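Short-chain type dehydrogenase/reductase (Mycobacterium ulcerans, PDB 3SVT) probably acts as an NAD-dependent oxidoreductase of the short-chain dehydrogenase/reductase family, on a substrate that is not established. Local coordinates at residues I105-I108 with T109-D112; V130-H133 with A134-M138; P262-S265 with A266-E269. One frame throughout, in Å; residues are numbered along the deposited sequence.

Contact 1: I105-I108 with T109-D112; sequences IGPI and TQVD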
ATOM      1  N   ILE B 105      14.677 -14.760  16.231  1.00 60.66           N
ATOM      2  CA  ILE B 105      14.819 -15.501  14.973  1.00 59.37           C
ATOM      3  C   ILE B 105      14.291 -16.917  15.156  1.00 58.78           C
ATOM      4  O   ILE B 105      14.945 -17.776  15.753  1.00 60.50           O
ATOM      5  CB  ILE B 105      16.266 -15.531  14.441  1.00 62.07           C
ATOM      6  N   GLY B 106      13.085 -17.136  14.650  1.00 56.31           N
ATOM      7  CA  GLY B 106      12.421 -18.425  14.751  1.00 55.97           C
ATOM      8  C   GLY B 106      10.926 -18.307  14.525  1.00 55.12           C
ATOM      9  O   GLY B 106      10.401 -17.209  14.362  1.00 53.77           O
ATOM     10  N   PRO B 107      10.231 -19.449  14.514  1.00 30.66           N
ATOM     11  CA  PRO B 107       8.822 -19.465  14.196  1.00 30.70           C
ATOM     12  C   PRO B 107       8.014 -18.719  15.233  1.00 30.26           C
ATOM     13  O   PRO B 107       8.326 -18.734  16.425  1.00 29.63           O
ATOM     14  CB  PRO B 107       8.443 -20.958  14.191  1.00 31.04           C
ATOM     15  CG  PRO B 107       9.580 -21.677  14.696  1.00 32.08           C
ATOM     16  CD  PRO B 107      10.781 -20.800  14.694  1.00 31.86           C
ATOM     17  N   ILE B 108       6.955 -18.098  14.762  1.00 29.51           N
ATOM     18  CA  ILE B 108       6.058 -17.392  15.622  1.00 29.32           C
ATOM     19  C   ILE B 108       5.479 -18.286  16.733  1.00 29.41           C
ATOM     20  O   ILE B 108       5.298 -17.832  17.862  1.00 28.63           O
ATOM     21  CB  ILE B 108       4.967 -16.750  14.758  1.00 29.79           C
ATOM     22  CG1 ILE B 108       4.316 -15.619  15.524  1.00 30.87           C
ATOM     23  CG2 ILE B 108       4.008 -17.807  14.182  1.00 29.59           C
ATOM     24  CD1 ILE B 108       5.287 -14.424  15.680  1.00 29.70           C
ATOM     25  N   THR B 109       5.232 -19.563  16.421  1.00 29.58           N
ATOM     26  CA  THR B 109       4.737 -20.515  17.414  1.00 30.34           C
ATOM     27  C   THR B 109       5.708 -20.819  18.579  1.00 30.99           C
ATOM     28  O   THR B 109       5.288 -21.350  19.616  1.00 32.20           O
ATOM     29  CB  THR B 109       4.339 -21.856  16.732  1.00 30.72           C
ATOM     30  OG1 THR B 109       5.383 -22.254  15.855  1.00 29.89           O
ATOM     31  CG2 THR B 109       3.071 -21.692  15.889  1.00 29.57           C
ATOM     32  N   GLN B 110       6.992 -20.519  18.421  1.00 31.02           N
ATOM     33  CA  GLN B 110       7.963 -20.783  19.495  1.00 31.82           C
ATOM     34  C   GLN B 110       8.670 -19.531  19.958  1.00 31.39           C
ATOM     35  O   GLN B 110       9.666 -19.599  20.682  1.00 31.64           O
ATOM     36  CB  GLN B 110       9.007 -21.807  19.032  1.00 32.85           C
ATOM     37  CG  GLN B 110       8.440 -23.212  18.745  1.00 35.67           C
ATOM     38  CD  GLN B 110       8.245 -24.038  20.008  1.00 39.88           C
ATOM     39  OE1 GLN B 110       7.737 -23.534  21.012  1.00 43.65           O
ATOM     40  NE2 GLN B 110       8.670 -25.310  19.975  1.00 39.05           N
ATOM     41  N   VAL B 111       8.156 -18.379  19.549  1.00 30.94           N
ATOM     42  CA  VAL B 111       8.838 -17.132  19.802  1.00 30.95           C
ATOM     43  C   VAL B 111       9.049 -16.916  21.315  1.00 30.69           C
ATOM     44  O   VAL B 111       8.181 -17.195  22.151  1.00 30.02           O
ATOM     45  CB  VAL B 111       8.079 -15.940  19.140  1.00 31.00           C
ATOM     46  CG1 VAL B 111       6.956 -15.489  20.004  1.00 31.47           C
ATOM     47  CG2 VAL B 111       9.001 -14.796  18.871  1.00 32.40           C
ATOM     48  N   ASP B 112      10.241 -16.446  21.649  1.00 30.40           N
ATOM     49  CA  ASP B 112      10.598 -16.089  23.003  1.00 30.46           C
ATOM     50  C   ASP B 112       9.912 -14.768  23.341  1.00 30.01           C
ATOM     51  O   ASP B 112      10.245 -13.728  22.767  1.00 28.17           O
ATOM     52  CB  ASP B 112      12.114 -15.952  23.094  1.00 31.26           C
ATOM     53  CG  ASP B 112      12.600 -15.600  24.482  1.00 32.16           C
ATOM     54  OD1 ASP B 112      11.937 -14.882  25.245  1.00 32.23           O
ATOM     55  OD2 ASP B 112      13.707 -16.022  24.786  1.00 38.21           O
TER

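Contact 2: V130-H133 with A134-M138; sequences VLKH and AAREM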
ATOM      1  N   VAL B 130      11.712   9.320  21.639  1.00 25.24           N
ATOM      2  CA  VAL B 130      12.564  10.180  20.840  1.00 25.47           C
ATOM      3  C   VAL B 130      11.753  11.206  20.057  1.00 25.12           C
ATOM      4  O   VAL B 130      12.082  12.391  20.057  1.00 24.20           O
ATOM      5  CB  VAL B 130      13.483   9.366  19.900  1.00 25.63           C
ATOM      6  CG1 VAL B 130      14.207  10.283  18.923  1.00 26.72           C
ATOM      7  CG2 VAL B 130      14.531   8.590  20.739  1.00 25.35           C
ATOM      8  N   LEU B 131      10.675  10.753  19.424  1.00 25.02           N
ATOM      9  CA  LEU B 131       9.843  11.636  18.609  1.00 25.22           C
ATOM     10  C   LEU B 131       9.073  12.668  19.464  1.00 25.92           C
ATOM     11  O   LEU B 131       9.040  13.848  19.123  1.00 26.08           O
ATOM     12  CB  LEU B 131       8.884  10.808  17.776  1.00 24.97           C
ATOM     13  CG  LEU B 131       7.907  11.522  16.812  1.00 27.48           C
ATOM     14  CD1 LEU B 131       8.535  12.039  15.514  1.00 28.10           C
ATOM     15  CD2 LEU B 131       6.801  10.592  16.480  1.00 29.22           C
ATOM     16  N   LYS B 132       8.458  12.205  20.559  1.00 25.16           N
ATOM     17  CA  LYS B 132       7.712  13.055  21.477  1.00 25.14           C
ATOM     18  C   LYS B 132       8.542  14.260  21.863  1.00 25.92           C
ATOM     19  O   LYS B 132       8.122  15.397  21.686  1.00 25.46           O
ATOM     20  CB  LYS B 132       7.345  12.248  22.724  1.00 25.14           C
ATOM     21  CG  LYS B 132       6.511  12.962  23.814  1.00 26.07           C
ATOM     22  CD  LYS B 132       6.158  11.985  24.910  1.00 26.15           C
ATOM     23  CE  LYS B 132       5.605  12.635  26.168  1.00 27.78           C
ATOM     24  NZ  LYS B 132       5.463  11.608  27.271  1.00 26.30           N
ATOM     25  N   HIS B 133       9.737  14.003  22.386  1.00 26.71           N
ATOM     26  CA  HIS B 133      10.534  15.069  22.964  1.00 27.29           C
ATOM     27  C   HIS B 133      11.278  15.891  21.923  1.00 28.06           C
ATOM     28  O   HIS B 133      11.389  17.128  22.055  1.00 28.20           O
ATOM     29  CB  HIS B 133      11.456  14.504  24.056  1.00 27.95           C
ATOM     30  CG  HIS B 133      10.702  14.004  25.247  1.00 27.78           C
ATOM     31  ND1 HIS B 133      10.254  14.845  26.240  1.00 30.28           N
ATOM     32  CD2 HIS B 133      10.262  12.763  25.577  1.00 29.53           C
ATOM     33  CE1 HIS B 133       9.592  14.145  27.144  1.00 30.56           C
ATOM     34  NE2 HIS B 133       9.579  12.876  26.765  1.00 30.63           N
ATOM     35  N   ALA B 134      11.777  15.234  20.881  1.00 27.26           N
ATOM     36  CA  ALA B 134      12.437  15.973  19.806  1.00 27.75           C
ATOM     37  C   ALA B 134      11.445  16.914  19.111  1.00 27.67           C
ATOM     38  O   ALA B 134      11.763  18.079  18.811  1.00 27.94           O
ATOM     39  CB  ALA B 134      13.028  14.988  18.805  1.00 27.09           C
ATOM     40  N   ALA B 135      10.243  16.383  18.862  1.00 27.47           N
ATOM     41  CA  ALA B 135       9.154  17.130  18.259  1.00 27.61           C
ATOM     42  C   ALA B 135       8.826  18.394  19.049  1.00 28.38           C
ATOM     43  O   ALA B 135       8.599  19.442  18.451  1.00 27.55           O
ATOM     44  CB  ALA B 135       7.917  16.261  18.123  1.00 26.98           C
ATOM     45  N   ARG B 136       8.779  18.303  20.377  1.00 28.75           N
ATOM     46  CA  ARG B 136       8.472  19.492  21.183  1.00 30.20           C
ATOM     47  C   ARG B 136       9.413  20.658  20.822  1.00 30.19           C
ATOM     48  O   ARG B 136       8.966  21.772  20.609  1.00 29.69           O
ATOM     49  CB  ARG B 136       8.594  19.201  22.674  1.00 30.54           C
ATOM     50  CG  ARG B 136       7.512  18.293  23.246  1.00 32.48           C
ATOM     51  CD  ARG B 136       7.827  17.972  24.730  1.00 33.62           C
ATOM     52  NE  ARG B 136       6.758  17.202  25.355  1.00 33.99           N
ATOM     53  CZ  ARG B 136       6.690  16.880  26.650  1.00 33.25           C
ATOM     54  NH1 ARG B 136       7.638  17.232  27.512  1.00 33.39           N
ATOM     55  NH2 ARG B 136       5.662  16.182  27.085  1.00 33.48           N
ATOM     56  N   GLU B 137      10.720  20.383  20.749  1.00 30.71           N
ATOM     57  CA  GLU B 137      11.690  21.448  20.490  1.00 31.29           C
ATOM     58  C   GLU B 137      11.653  21.912  19.056  1.00 30.59           C
ATOM     59  O   GLU B 137      11.764  23.113  18.793  1.00 30.13           O
ATOM     60  CB  GLU B 137      13.111  21.025  20.840  1.00 31.93           C
ATOM     61  CG  GLU B 137      13.306  20.573  22.289  1.00 35.09           C
ATOM     62  CD  GLU B 137      12.916  21.623  23.301  1.00 36.44           C
ATOM     63  OE1 GLU B 137      12.973  22.820  22.979  1.00 38.02           O
ATOM     64  OE2 GLU B 137      12.532  21.235  24.418  1.00 39.17           O
ATOM     65  N   MET B 138      11.500  20.978  18.124  1.00 30.13           N
ATOM     66  CA  MET B 138      11.438  21.357  16.710  1.00 30.60           C
ATOM     67  C   MET B 138      10.214  22.225  16.423  1.00 30.62           C
ATOM     68  O   MET B 138      10.302  23.178  15.639  1.00 31.68           O
ATOM     69  CB  MET B 138      11.499  20.136  15.772  1.00 30.04           C
ATOM     70  CG  MET B 138      12.923  19.691  15.474  1.00 31.42           C
ATOM     71  SD  MET B 138      13.081  18.154  14.510  1.00 33.77           S
ATOM     72  CE  MET B 138      12.094  17.071  15.529  1.00 32.26           C
TER

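Contact 3: P262-S265 with A266-E269; sequences PDFS and AMLE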
ATOM      1  N   PRO B 262      13.733 -12.131   2.401  1.00 25.71           N
ATOM      2  CA  PRO B 262      14.606 -13.281   2.346  1.00 26.04           C
ATOM      3  C   PRO B 262      14.014 -14.536   2.990  1.00 26.26           C
ATOM      4  O   PRO B 262      13.145 -14.469   3.883  1.00 25.20           O
ATOM      5  CB  PRO B 262      15.839 -12.813   3.124  1.00 26.72           C
ATOM      6  CG  PRO B 262      15.264 -11.925   4.160  1.00 26.96           C
ATOM      7  CD  PRO B 262      14.184 -11.152   3.405  1.00 26.34           C
ATOM      8  N   ASP B 263      14.500 -15.670   2.509  1.00 26.69           N
ATOM      9  CA  ASP B 263      14.148 -16.995   3.014  1.00 27.31           C
ATOM     10  C   ASP B 263      15.371 -17.513   3.764  1.00 28.11           C
ATOM     11  O   ASP B 263      16.380 -17.850   3.141  1.00 27.92           O
ATOM     12  CB  ASP B 263      13.810 -17.884   1.817  1.00 27.50           C
ATOM     13  CG  ASP B 263      13.498 -19.319   2.198  1.00 28.75           C
ATOM     14  OD1 ASP B 263      13.548 -19.706   3.397  1.00 26.81           O
ATOM     15  OD2 ASP B 263      13.208 -20.062   1.253  1.00 30.06           O
ATOM     16  N   PHE B 264      15.283 -17.572   5.098  1.00 28.98           N
ATOM     17  CA  PHE B 264      16.416 -17.981   5.947  1.00 29.89           C
ATOM     18  C   PHE B 264      16.393 -19.490   6.223  1.00 31.46           C
ATOM     19  O   PHE B 264      17.067 -19.961   7.145  1.00 32.17           O
ATOM     20  CB  PHE B 264      16.440 -17.204   7.268  1.00 30.24           C
ATOM     21  CG  PHE B 264      17.209 -15.884   7.214  1.00 30.06           C
ATOM     22  CD1 PHE B 264      16.868 -14.886   6.298  1.00 29.41           C
ATOM     23  CD2 PHE B 264      18.248 -15.640   8.113  1.00 30.53           C
ATOM     24  CE1 PHE B 264      17.587 -13.685   6.247  1.00 30.85           C
ATOM     25  CE2 PHE B 264      18.977 -14.428   8.101  1.00 32.08           C
ATOM     26  CZ  PHE B 264      18.642 -13.437   7.166  1.00 31.49           C
ATOM     27  N   SER B 265      15.624 -20.239   5.428  1.00 32.30           N
ATOM     28  CA  SER B 265      15.495 -21.698   5.579  1.00 34.13           C
ATOM     29  C   SER B 265      16.816 -22.380   5.818  1.00 35.19           C
ATOM     30  O   SER B 265      16.969 -23.121   6.778  1.00 36.09           O
ATOM     31  CB  SER B 265      14.905 -22.324   4.316  1.00 33.87           C
ATOM     32  OG  SER B 265      13.560 -21.999   4.208  1.00 35.43           O
ATOM     33  N   ALA B 266      17.764 -22.116   4.922  1.00 36.41           N
ATOM     34  CA  ALA B 266      19.061 -22.792   4.912  1.00 37.48           C
ATOM     35  C   ALA B 266      19.775 -22.682   6.271  1.00 38.27           C
ATOM     36  O   ALA B 266      20.384 -23.630   6.734  1.00 39.16           O
ATOM     37  CB  ALA B 266      19.936 -22.197   3.778  1.00 37.26           C
ATOM     38  N   MET B 267      19.679 -21.519   6.901  1.00 38.36           N
ATOM     39  CA  MET B 267      20.232 -21.291   8.242  1.00 39.31           C
ATOM     40  C   MET B 267      19.415 -22.020   9.326  1.00 38.28           C
ATOM     41  O   MET B 267      19.985 -22.620  10.228  1.00 37.87           O
ATOM     42  CB  MET B 267      20.259 -19.772   8.545  1.00 39.65           C
ATOM     43  CG  MET B 267      20.625 -19.382  10.012  1.00 44.20           C
ATOM     44  SD  MET B 267      20.729 -17.576  10.341  1.00 51.97           S
ATOM     45  CE  MET B 267      21.173 -17.571  12.080  1.00 50.79           C
ATOM     46  N   LEU B 268      18.085 -21.956   9.221  1.00 37.07           N
ATOM     47  CA  LEU B 268      17.177 -22.318  10.329  1.00 36.85           C
ATOM     48  C   LEU B 268      16.723 -23.780  10.319  1.00 37.87           C
ATOM     49  O   LEU B 268      16.509 -24.381  11.387  1.00 37.68           O
ATOM     50  CB  LEU B 268      15.953 -21.385  10.351  1.00 35.80           C
ATOM     51  CG  LEU B 268      16.211 -19.868  10.523  1.00 34.78           C
ATOM     52  CD1 LEU B 268      14.899 -19.070  10.432  1.00 30.99           C
ATOM     53  CD2 LEU B 268      16.940 -19.552  11.842  1.00 34.54           C
ATOM     54  N   GLU B 269      16.583 -24.363   9.131  1.00 38.90           N
ATOM     55  CA  GLU B 269      16.106 -25.764   9.027  1.00 40.29           C
ATOM     56  C   GLU B 269      16.945 -26.753   9.842  1.00 41.10           C
ATOM     57  O   GLU B 269      16.396 -27.576  10.553  1.00 41.86           O
ATOM     58  CB  GLU B 269      16.003 -26.228   7.561  1.00 40.77           C
ATOM     59  CG  GLU B 269      15.288 -27.586   7.373  1.00 44.26           C
ATOM     60  CD  GLU B 269      16.196 -28.825   7.507  1.00 49.14           C
ATOM     61  OE1 GLU B 269      17.443 -28.701   7.527  1.00 50.22           O
ATOM     62  OE2 GLU B 269      15.653 -29.960   7.579  1.00 54.11           O
TER
HETATM   63  O   HOH W   1      17.696 -20.118   2.983  1.00 20.60           O

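Contact 1: I105-I108 with T109-D112
With T109 OG1 set between its own backbone N and carbonyl carbon (chi1 47°), the hydroxyl folds back over the preceding residues and lies 3.7 Å from P107 CB, beside the proline ring. V111 does something similar two residues on: chi1 of 82° places its CG1 branch 3.6 Å from I108 O, while CG2 is turned to the far side from the backbone N. T109 thus meets the proline ring, and V111 a backbone carbonyl. That backbone is bent tightly. Q110 N donates to P107 O at 3.0 Å, a fairly straight bond at 154°, but it reaches the oxygen from well above the carbonyl plane. V111 N then reaches I108 O at 3.4 Å, a weak bond. I108 and T109 are the two inner residues of a type I beta turn, and the second, looser i to i+3 bond extends it into a short piece of 3-10 helix. The turn sits in the loop between strand 94-97 and helix 113-140 of the Rossmann fold, and D112 is the N-cap of that helix, its OD1 accepting from A115 N. The Q110 side chain leads away from the turn, its CB staying 4.1 Å from P107 O. T109 OG1 is buried here without a polar partner in the model. The backbone carbonyls of T109 and V111 are used by another subunit, accepting from helix 113-140 of the second subunit. I108 packs on L174 of that same subunit, and I108 N donates to its E181.

Contact 2: V130-H133 with A134-M138
The H133 imidazole overlaps the guanidinium of R136, three residues along helix 113-140: its CE1 lies over one guanidinium face, 3.7 Å from R136 NH1. The two planes are 63° apart, so this is a tilted contact, well short of a parallel stack. On the same side of the guanidinium plane, approaching obliquely, K132 runs alongside R136 in the same direction, with its CE 3.7 Å from R136 NH2. K132 CG in turn lies above one face of the imidazole. R136 is extended from CG to NE, and its CG rests 3.3 Å from K132 O, the oxygen that also accepts R136 N at 3.3 Å. Beneath this polar row the helix continues regularly, A134 N donating to V130 O at 3.0 Å, while V130 and L131 face the protein interior on F146 of strand 144-149. E75 takes both K132 NZ, in a salt bridge, and H133 NE2. R136 NE instead donates to T109 O of the second subunit, where K132 NZ also finds V111 O and S113 OG. K132 NZ and R136 NH2 stand 4.6 Å apart; this proximity of like charges is probably made tolerable by the E75 carboxylate and the carbonyls of the second subunit.

Contact 3: P262-S265 with A266-E269
The F264 ring is met at its rim by M267: SD lies near the ring plane, 3.9 Å from F264 CD2. Measured to the centroid, it stands 80° off the ring normal, a Met-aromatic contact at the edge. P262 CB also lies at the ring edge, in plane, and F161 makes an edge-to-face contact with the same ring. M267 reaches the phenyl because its CG is anti to the backbone N (chi1 171°) and the chain beyond is extended, running beside F264 in the same direction. Closer to the backbone, L268 CD1 packs 4.0 Å from F264 CB. The second flat group is the D263 carboxylate. S265 N donates to D263 OD1 at 3.0 Å, coming from above the carboxylate plane, which makes an Asx turn just ahead of the helix. S265 OG also turns to OD1, though at a distance too short to be taken literally. Water 1 spans the same corner, donating to D263 O and accepting from A266 N at 2.8 Å. Helix bonding follows at once: L268 N reaches F264 O at 3.1 Å, and E269 N meets S265 O at 2.7 Å, almost straight at 171°. F264 also packs on L211 and Y215 of helix 209-218, while W160 touches D263, S265 and L268. Here F264 is the N-cap residue of helix 265-272, in the C-terminal segment that follows strand 249-252 of the Rossmann sheet, and the arrangement is that of a helix start with an Asx turn before it and a Met-aromatic contact across its first turn.

The three contacts follow one another along the chain. Contact 1 leads into helix 113-140, and contact 2 lies farther along that helix, its centre 34 Å away. Within one subunit they do not touch, yet contact 1 faces contact 2 of the second subunit, with helix 163-182 also taking part, consistent with the helix-paired dimer interface usual in this family. Contact 3 comes last, on helix 265-272, with its centre 14 Å from that of contact 1 and nearest atoms about 5 Å apart; W160 touches both regions. Contacts 2 and 3 are 39 Å apart between centres, on opposite sides of the chain's centre, and no other chain touches contact 3.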